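Local coordinates for protein transcription anti-terminator antagonist UpxZ (Bacteroides uniformis ATCC 8492, PDB 4EPZ) that probably acts as an antagonist of transcription anti-termination in the regulation of capsular polysaccharide synthesis, at residues Leu64-Gly69 against Gln85-Arg90; Leu107-Tyr112 against Arg148-Asn153; Leu10-Met15 against Thr43-Leu48. All coordinates share one frame; numbering follows the deposited sequence. Where two conformers were deposited one is given.

Contact 1. Residues Leu64-Gly69 against Gln85-Arg90; sequences LALLMG and QVILDR
Leu67 and Ile87 bring their CA atoms within 6.8 Å of each other where two helices run roughly antiparallel, with a signed crossing angle of -149° between the segments. The closest approach of the two segment axes is 9.8 Å. No hydrogen bond joins the two segments. The contact is made by side chains, and most of it is apolar and buried.

Ile87 reaches in from the helix of 85-90. Its CG1 branch lies beside its own backbone N (chi1 -65°), and the extended chi2 sends CD1 toward the other helix. There Ile87 CD1 meets Leu66 CB at 3.5 Å, close to the backbone. The CG2 branch of Ile87 faces Leu67 instead, and its distance to Leu67 CD1 is 4.3 Å. One isoleucine therefore serves two neighbouring leucines, one with each branch.

Beside it, Leu67 and Leu88 touch by single methyl groups, with Leu67 CD2 to Leu88 CD2 at 4.0 Å. These two side chains cross at about a right angle.

Further toward the far end of Leu66, the CD1 methyl lies against the guanidinium of Arg90, 3.8 Å from Arg90 NH1. This is packing, not a polar bond. The charge of Arg90 is taken up elsewhere, by a salt bridge from its NE to Glu59. Phe49 of helix 32-49 also touches Ile87, and Leu48 touches Leu66, so a third helix closes in on this part of the interface.

Helices 56-72 and 80-92 follow one another in the chain with a short connection between them. They form an antiparallel helical hairpin whose inner face is buried in this all-helical protein.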
# COMPACT_ATOMS: atom_id res chain seq x y z
N LEU A 64 0.97 -1.51 -5.99
CA LEU A 64 1.04 -0.63 -4.83
C LEU A 64 -0.12 0.37 -4.85
O LEU A 64 -0.78 0.54 -3.82
CB LEU A 64 2.37 0.11 -4.76
CG LEU A 64 2.50 1.06 -3.55
CD1 LEU A 64 2.41 0.29 -2.22
CD2 LEU A 64 3.80 1.87 -3.63
N ALA A 65 -0.40 0.99 -6.02
CA ALA A 65 -1.52 1.93 -6.12
C ALA A 65 -2.85 1.25 -5.72
O ALA A 65 -3.64 1.85 -5.00
CB ALA A 65 -1.64 2.48 -7.54
N LEU A 66 -3.07 0.02 -6.17
CA LEU A 66 -4.33 -0.70 -5.92
C LEU A 66 -4.48 -1.05 -4.47
O LEU A 66 -5.57 -0.87 -3.92
CB LEU A 66 -4.41 -1.95 -6.79
CG LEU A 66 -4.61 -1.68 -8.28
CD1 LEU A 66 -4.38 -2.98 -9.08
CD2 LEU A 66 -6.02 -1.07 -8.54
N LEU A 67 -3.39 -1.53 -3.82
CA LEU A 67 -3.45 -1.91 -2.40
C LEU A 67 -3.68 -0.68 -1.55
O LEU A 67 -4.49 -0.70 -0.61
CB LEU A 67 -2.15 -2.62 -1.98
CG LEU A 67 -2.25 -3.64 -0.85
CD1 LEU A 67 -3.49 -4.55 -1.00
CD2 LEU A 67 -0.94 -4.47 -0.78
N MSE A 68 -2.95 0.40 -1.86
CA MSE A 68 -3.11 1.67 -1.15
C MSE A 68 -4.54 2.24 -1.34
O MSE A 68 -5.17 2.65 -0.36
CB MSE A 68 -2.06 2.69 -1.61
CG MSE A 68 -0.68 2.30 -1.16
SE MSE A 68 0.60 3.68 -1.60
CE MSE A 68 -0.07 5.10 -0.45
N GLY A 69 -5.03 2.21 -2.59
CA GLY A 69 -6.34 2.72 -2.97
C GLY A 69 -7.46 2.03 -2.23
O GLY A 69 -8.27 2.68 -1.56
N GLN A 85 -6.82 -9.70 -2.25
CA GLN A 85 -6.07 -10.95 -2.34
C GLN A 85 -5.56 -11.16 -3.75
O GLN A 85 -4.44 -11.63 -3.92
CB GLN A 85 -6.89 -12.14 -1.87
CG GLN A 85 -7.18 -11.98 -0.35
CD GLN A 85 -7.37 -13.33 0.23
OE1 GLN A 85 -8.19 -14.10 -0.23
NE2 GLN A 85 -6.53 -13.68 1.18
N VAL A 86 -6.36 -10.78 -4.79
CA VAL A 86 -5.84 -10.85 -6.17
C VAL A 86 -4.55 -9.99 -6.29
O VAL A 86 -3.56 -10.41 -6.89
CB VAL A 86 -6.93 -10.39 -7.19
CG1 VAL A 86 -6.36 -10.31 -8.62
CG2 VAL A 86 -8.16 -11.32 -7.12
N ILE A 87 -4.56 -8.78 -5.72
CA ILE A 87 -3.43 -7.86 -5.76
C ILE A 87 -2.25 -8.42 -5.00
O ILE A 87 -1.10 -8.40 -5.51
CB ILE A 87 -3.87 -6.48 -5.20
CG1 ILE A 87 -4.94 -5.87 -6.12
CG2 ILE A 87 -2.65 -5.55 -5.12
CD1 ILE A 87 -5.83 -4.85 -5.33
N LEU A 88 -2.50 -8.95 -3.80
CA LEU A 88 -1.42 -9.57 -3.03
C LEU A 88 -0.75 -10.71 -3.81
O LEU A 88 0.48 -10.80 -3.83
CB LEU A 88 -1.96 -10.10 -1.70
CG LEU A 88 -2.27 -9.03 -0.69
CD1 LEU A 88 -3.20 -9.60 0.38
CD2 LEU A 88 -0.99 -8.41 -0.07
N ASP A 89 -1.55 -11.52 -4.50
CA ASP A 89 -1.00 -12.63 -5.30
C ASP A 89 -0.11 -12.08 -6.42
O ASP A 89 1.01 -12.59 -6.63
CB ASP A 89 -2.16 -13.47 -5.87
CG ASP A 89 -1.67 -14.70 -6.57
OD1 ASP A 89 -1.12 -15.59 -5.90
OD2 ASP A 89 -1.89 -14.79 -7.80
N ARG A 90 -0.55 -11.00 -7.06
CA ARG A 90 0.28 -10.36 -8.09
C ARG A 90 1.59 -9.83 -7.50
O ARG A 90 2.65 -9.91 -8.16
CB ARG A 90 -0.51 -9.23 -8.76
CG ARG A 90 -1.64 -9.76 -9.68
CD ARG A 90 -2.60 -8.63 -10.03
NE ARG A 90 -1.92 -7.53 -10.71
CZ ARG A 90 -2.53 -6.42 -11.13
NH1 ARG A 90 -3.83 -6.26 -10.96
NH2 ARG A 90 -1.83 -5.46 -11.72

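Contact 2. Residues Leu107-Tyr112 against Arg148-Asn153; sequences LLTWGY and RNFEEN
Phe150 CG sits beside its own backbone N (chi1 -72°), on a CB that points at the neighbouring helix, and this brings the ring to the far end of the Trp110 indole. Tyr112 takes the other course. Its CG lies opposite the backbone N (chi1 169°), which stretches the ring out along the flank of Phe150 to Glu151.

The Phe150 ring enters with its edge. It forms a T-shaped pair with the six-membered ring of Trp110, the planes being 68° apart and the centroids 5.3 Å. The leading atom is Phe150 CZ, over one face of the indole near its rim and 3.8 Å from Trp110 CZ3. Thr109 CG2 meets another part of the Phe150 edge, near the ring plane, 3.9 Å from Phe150 CD2. The hydroxyl of Thr109 bonds back to Met105 O in its own helix.

Helices 102-115 and 138-152 run in roughly the same direction in this all-helical fold. Helix 118-129 comes between them in the sequence, and it also touches Tyr112 through Ala121. The contact lies at the last turn of helix 138-152, since Asn153 has left helical geometry.

Phe150 CB lies at the edge of the Tyr112 ring, 4.1 Å from Tyr112 CE2. Beyond it, Tyr112 OH rests 3.5 Å from Glu151 CG, so the hydroxyl lies against the aliphatic part of that side chain. The tyrosine ring and the Glu151 carboxylate stand nearly perpendicular. The Tyr112 ring also pairs edge-to-face with Tyr116. With an alanine here the ring is gone, and a gap would probably open beside Phe150 CB and Glu151 CG, with Tyr116 left without this aromatic partner. Glu151 OE2 itself turns to His125, to which it is hydrogen-bonded through NE2.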
# COMPACT_ATOMS: atom_id res chain seq x y z
N LEU A 107 5.80 -1.91 -0.92
CA LEU A 107 5.06 -3.14 -1.23
C LEU A 107 5.22 -4.15 -0.08
O LEU A 107 4.27 -4.85 0.29
CB LEU A 107 5.55 -3.75 -2.54
CG LEU A 107 5.07 -3.06 -3.81
CD1 LEU A 107 5.92 -3.54 -5.00
CD2 LEU A 107 3.59 -3.40 -4.09
N LEU A 108 6.45 -4.27 0.44
CA LEU A 108 6.67 -5.20 1.57
C LEU A 108 5.84 -4.78 2.77
O LEU A 108 5.25 -5.65 3.41
CB LEU A 108 8.14 -5.26 1.99
CG LEU A 108 9.14 -5.90 1.01
CD1 LEU A 108 10.55 -5.42 1.34
CD2 LEU A 108 9.05 -7.46 1.11
N THR A 109 5.75 -3.45 3.05
CA THR A 109 5.04 -2.96 4.23
C THR A 109 3.53 -3.16 4.05
O THR A 109 2.86 -3.69 4.95
CB THR A 109 5.44 -1.50 4.49
OG1 THR A 109 6.84 -1.49 4.69
CG2 THR A 109 4.72 -0.94 5.70
N TRP A 110 2.98 -2.69 2.93
CA TRP A 110 1.55 -2.88 2.66
C TRP A 110 1.18 -4.36 2.55
O TRP A 110 0.12 -4.76 3.04
CB TRP A 110 1.14 -2.12 1.40
CG TRP A 110 0.92 -0.68 1.71
CD1 TRP A 110 1.81 0.33 1.53
CD2 TRP A 110 -0.16 -0.14 2.48
NE1 TRP A 110 1.29 1.51 2.03
CE2 TRP A 110 0.09 1.24 2.63
CE3 TRP A 110 -1.37 -0.67 2.97
CZ2 TRP A 110 -0.80 2.10 3.29
CZ3 TRP A 110 -2.25 0.18 3.62
CH2 TRP A 110 -1.95 1.54 3.81
N GLY A 111 2.03 -5.16 1.93
CA GLY A 111 1.78 -6.60 1.82
C GLY A 111 1.78 -7.26 3.19
O GLY A 111 0.87 -8.04 3.51
N TYR A 112 2.71 -6.86 4.06
CA TYR A 112 2.72 -7.37 5.45
C TYR A 112 1.42 -6.96 6.18
O TYR A 112 0.85 -7.76 6.94
CB TYR A 112 3.95 -6.81 6.20
CG TYR A 112 3.92 -7.06 7.69
CD1 TYR A 112 4.21 -8.32 8.21
CD2 TYR A 112 3.61 -6.03 8.58
CE1 TYR A 112 4.18 -8.55 9.59
CE2 TYR A 112 3.54 -6.26 9.95
CZ TYR A 112 3.86 -7.52 10.45
OH TYR A 112 3.85 -7.72 11.81
N ARG A 148 5.92 0.04 11.64
CA ARG A 148 5.85 -0.14 13.08
C ARG A 148 4.40 -0.16 13.58
O ARG A 148 4.06 -1.01 14.42
CB ARG A 148 6.64 0.95 13.81
CG ARG A 148 6.80 0.64 15.31
CD ARG A 148 7.37 1.79 16.10
NE ARG A 148 6.52 2.99 16.04
CZ ARG A 148 6.82 4.07 15.32
NH1 ARG A 148 7.93 4.11 14.60
NH2 ARG A 148 5.99 5.10 15.31
N ASN A 149 3.52 0.72 13.03
CA ASN A 149 2.12 0.76 13.43
C ASN A 149 1.41 -0.55 13.05
O ASN A 149 0.62 -1.06 13.85
CB ASN A 149 1.43 1.97 12.83
CG ASN A 149 1.77 3.26 13.57
OD1 ASN A 149 1.95 3.29 14.79
ND2 ASN A 149 1.82 4.37 12.86
N PHE A 150 1.71 -1.12 11.85
CA PHE A 150 1.09 -2.40 11.47
C PHE A 150 1.55 -3.52 12.43
O PHE A 150 0.73 -4.35 12.85
CB PHE A 150 1.45 -2.76 10.02
CG PHE A 150 0.76 -1.89 8.98
CD1 PHE A 150 -0.61 -1.64 9.07
CD2 PHE A 150 1.45 -1.42 7.86
CE1 PHE A 150 -1.26 -0.85 8.10
CE2 PHE A 150 0.80 -0.65 6.89
CZ PHE A 150 -0.55 -0.38 7.02
N GLU A 151 2.83 -3.52 12.80
CA GLU A 151 3.37 -4.54 13.70
C GLU A 151 2.70 -4.46 15.07
O GLU A 151 2.27 -5.48 15.62
CB GLU A 151 4.89 -4.40 13.84
CG GLU A 151 5.67 -4.80 12.60
CD GLU A 151 7.15 -4.51 12.69
OE1 GLU A 151 7.57 -3.74 13.59
OE2 GLU A 151 7.90 -5.07 11.88
N GLU A 152 2.58 -3.24 15.62
CA GLU A 152 2.00 -3.02 16.95
C GLU A 152 0.48 -3.22 17.03
O GLU A 152 -0.07 -3.39 18.13
CB GLU A 152 2.33 -1.60 17.40
CG GLU A 152 3.81 -1.41 17.68
CD GLU A 152 4.18 -0.03 18.18
OE1 GLU A 152 3.28 0.84 18.25
OE2 GLU A 152 5.38 0.19 18.48
N ASN A 153 -0.22 -3.15 15.89
CA ASN A 153 -1.69 -3.24 15.88
C ASN A 153 -2.20 -4.49 15.18
O ASN A 153 -3.35 -4.52 14.72
CB ASN A 153 -2.26 -2.00 15.22
CG ASN A 153 -2.00 -0.78 16.07
OD1 ASN A 153 -2.32 -0.75 17.26
ND2 ASN A 153 -1.36 0.20 15.49

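Contact 3. Residues Leu10-Met15 against Thr43-Leu48; sequences LELQRM and TRSDSL
Glu11 and Arg44 form a salt bridge at the border of a roughly antiparallel helix pair, 5-20 against 32-49. Arg44 NH1 donates to Glu11 OE1 at 2.8 Å, in a nearly straight bond of 166°. The oxygen receives it on its anti lone pair and lies near the guanidinium plane, at the edge of the group. The two flat groups are strongly turned against each other, with planes 73° apart, so the carboxylate does not lie flat along the guanidinium. Arg44 is extended from CG to NE, which carries its charged end across to helix 5-20. Its NE has a second acidic partner, Glu40, one turn earlier in its own helix. Two bonds from different sides of the interface would thus tend to fix the rotation of the guanidinium.

The two segments pack directly, their axes coming within 10.3 Å. Leu12 lies at the middle of this pair. With chi1 at -175°, CG stands opposite the backbone N and the two methyls reach different partners. Leu12 CD1 touches Arg44 CB at 3.8 Å. Leu12 CD2 meets Leu48 CD1 at 3.9 Å and also lies 3.5 Å from Ser45 OG. That hydroxyl is hydrogen-bonded to Val41 O, so it can lie against methyl groups with a polar partner of its own.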
# COMPACT_ATOMS: atom_id res chain seq x y z
N LEU A 10 0.54 6.31 -10.36
CA LEU A 10 1.21 7.26 -9.48
C LEU A 10 0.20 8.24 -8.91
O LEU A 10 0.34 8.62 -7.75
CB LEU A 10 2.37 7.97 -10.18
CG LEU A 10 3.49 7.04 -10.72
CD1 LEU A 10 4.47 7.81 -11.58
CD2 LEU A 10 4.20 6.26 -9.57
N GLU A 11 -0.82 8.64 -9.72
CA GLU A 11 -1.88 9.56 -9.28
C GLU A 11 -2.67 8.92 -8.14
O GLU A 11 -2.88 9.56 -7.12
CB GLU A 11 -2.82 9.91 -10.43
CG GLU A 11 -2.37 11.05 -11.32
CD GLU A 11 -3.18 11.24 -12.60
OE1 GLU A 11 -4.30 10.69 -12.70
OE2 GLU A 11 -2.68 11.96 -13.49
N LEU A 12 -3.04 7.63 -8.31
CA LEU A 12 -3.75 6.87 -7.30
C LEU A 12 -2.90 6.73 -6.03
O LEU A 12 -3.43 6.88 -4.95
CB LEU A 12 -4.18 5.49 -7.81
CG LEU A 12 -5.04 4.66 -6.84
CD1 LEU A 12 -6.28 5.46 -6.31
CD2 LEU A 12 -5.50 3.35 -7.50
N GLN A 13 -1.59 6.41 -6.15
CA GLN A 13 -0.74 6.31 -4.95
C GLN A 13 -0.77 7.63 -4.14
O GLN A 13 -0.90 7.59 -2.92
CB GLN A 13 0.72 6.03 -5.33
CG GLN A 13 0.96 4.60 -5.72
CD GLN A 13 2.37 4.42 -6.22
OE1 GLN A 13 3.29 5.15 -5.85
NE2 GLN A 13 2.56 3.46 -7.09
N ARG A 14 -0.65 8.76 -4.87
CA ARG A 14 -0.65 10.09 -4.28
C ARG A 14 -1.99 10.38 -3.58
O ARG A 14 -2.01 10.81 -2.42
CB ARG A 14 -0.36 11.14 -5.37
CG ARG A 14 1.02 11.77 -5.26
CD ARG A 14 1.69 12.11 -6.59
NE ARG A 14 0.81 12.73 -7.59
CZ ARG A 14 0.84 12.41 -8.88
NH1 ARG A 14 1.68 11.48 -9.32
NH2 ARG A 14 0.03 13.02 -9.74
N MSE A 15 -3.10 10.13 -4.28
CA MSE A 15 -4.45 10.40 -3.75
C MSE A 15 -4.77 9.52 -2.56
O MSE A 15 -5.34 10.03 -1.58
CB MSE A 15 -5.51 10.24 -4.83
CG MSE A 15 -6.79 10.96 -4.48
SE MSE A 15 -8.04 10.89 -5.91
CE MSE A 15 -7.37 12.46 -6.96
N THR A 43 -13.18 4.72 -7.32
CA THR A 43 -13.39 4.74 -8.78
C THR A 43 -12.07 4.47 -9.50
O THR A 43 -12.05 3.63 -10.40
CB THR A 43 -14.03 6.05 -9.21
OG1 THR A 43 -15.28 6.16 -8.52
CG2 THR A 43 -14.25 6.13 -10.73
N ARG A 44 -11.01 5.18 -9.12
CA ARG A 44 -9.67 5.02 -9.72
C ARG A 44 -9.10 3.62 -9.48
O ARG A 44 -8.52 3.03 -10.39
CB ARG A 44 -8.71 6.08 -9.20
CG ARG A 44 -9.00 7.48 -9.78
CD ARG A 44 -8.04 8.47 -9.16
NE ARG A 44 -8.11 9.80 -9.77
CZ ARG A 44 -7.25 10.26 -10.68
NH1 ARG A 44 -6.27 9.50 -11.13
NH2 ARG A 44 -7.36 11.51 -11.13
N SER A 45 -9.28 3.08 -8.28
CA SER A 45 -8.82 1.73 -7.95
C SER A 45 -9.57 0.71 -8.81
O SER A 45 -8.93 -0.12 -9.46
CB SER A 45 -9.03 1.44 -6.46
OG SER A 45 -8.29 2.36 -5.68
N ASP A 46 -10.91 0.84 -8.91
CA ASP A 46 -11.72 -0.06 -9.73
C ASP A 46 -11.30 0.01 -11.20
O ASP A 46 -11.18 -1.03 -11.83
CB ASP A 46 -13.21 0.25 -9.56
CG ASP A 46 -13.80 -0.31 -8.27
OD1 ASP A 46 -13.15 -1.20 -7.64
OD2 ASP A 46 -14.93 0.09 -7.92
N SER A 47 -11.04 1.22 -11.73
CA SER A 47 -10.65 1.37 -13.13
C SER A 47 -9.30 0.68 -13.42
O SER A 47 -9.14 0.03 -14.45
CB SER A 47 -10.59 2.85 -13.51
OG SER A 47 -10.17 3.01 -14.85
N LEU A 48 -8.33 0.80 -12.50
CA LEU A 48 -7.00 0.24 -12.68
C LEU A 48 -6.90 -1.26 -12.38
O LEU A 48 -5.99 -1.93 -12.85
CB LEU A 48 -6.02 1.00 -11.78
CG LEU A 48 -5.49 2.33 -12.33
CD1 LEU A 48 -4.66 3.06 -11.27
CD2 LEU A 48 -4.58 2.12 -13.58

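How the contacts relate
Helix 56-72 joins contact 1 to both others. On one side, Leu67 CD2 packs 3.8 Å from Trp110 CB of contact 2. On another, Leu66 CD2 comes within 3.2 Å of Ser45 O of contact 3, and Ala65 O lies 3.5 Å from Leu12 CD2. Contacts 2 and 3 do not touch. Their centres are about 21 Å apart, on opposite sides of the chain's centre, with nearest atoms about 8 Å apart. Along the chain the order is contact 3, contact 1, contact 2, each closing before the next opens. The side chains of Arg90 and Phe150 each lie about 8 Å from a bound calcium ion, too far for direct coordination.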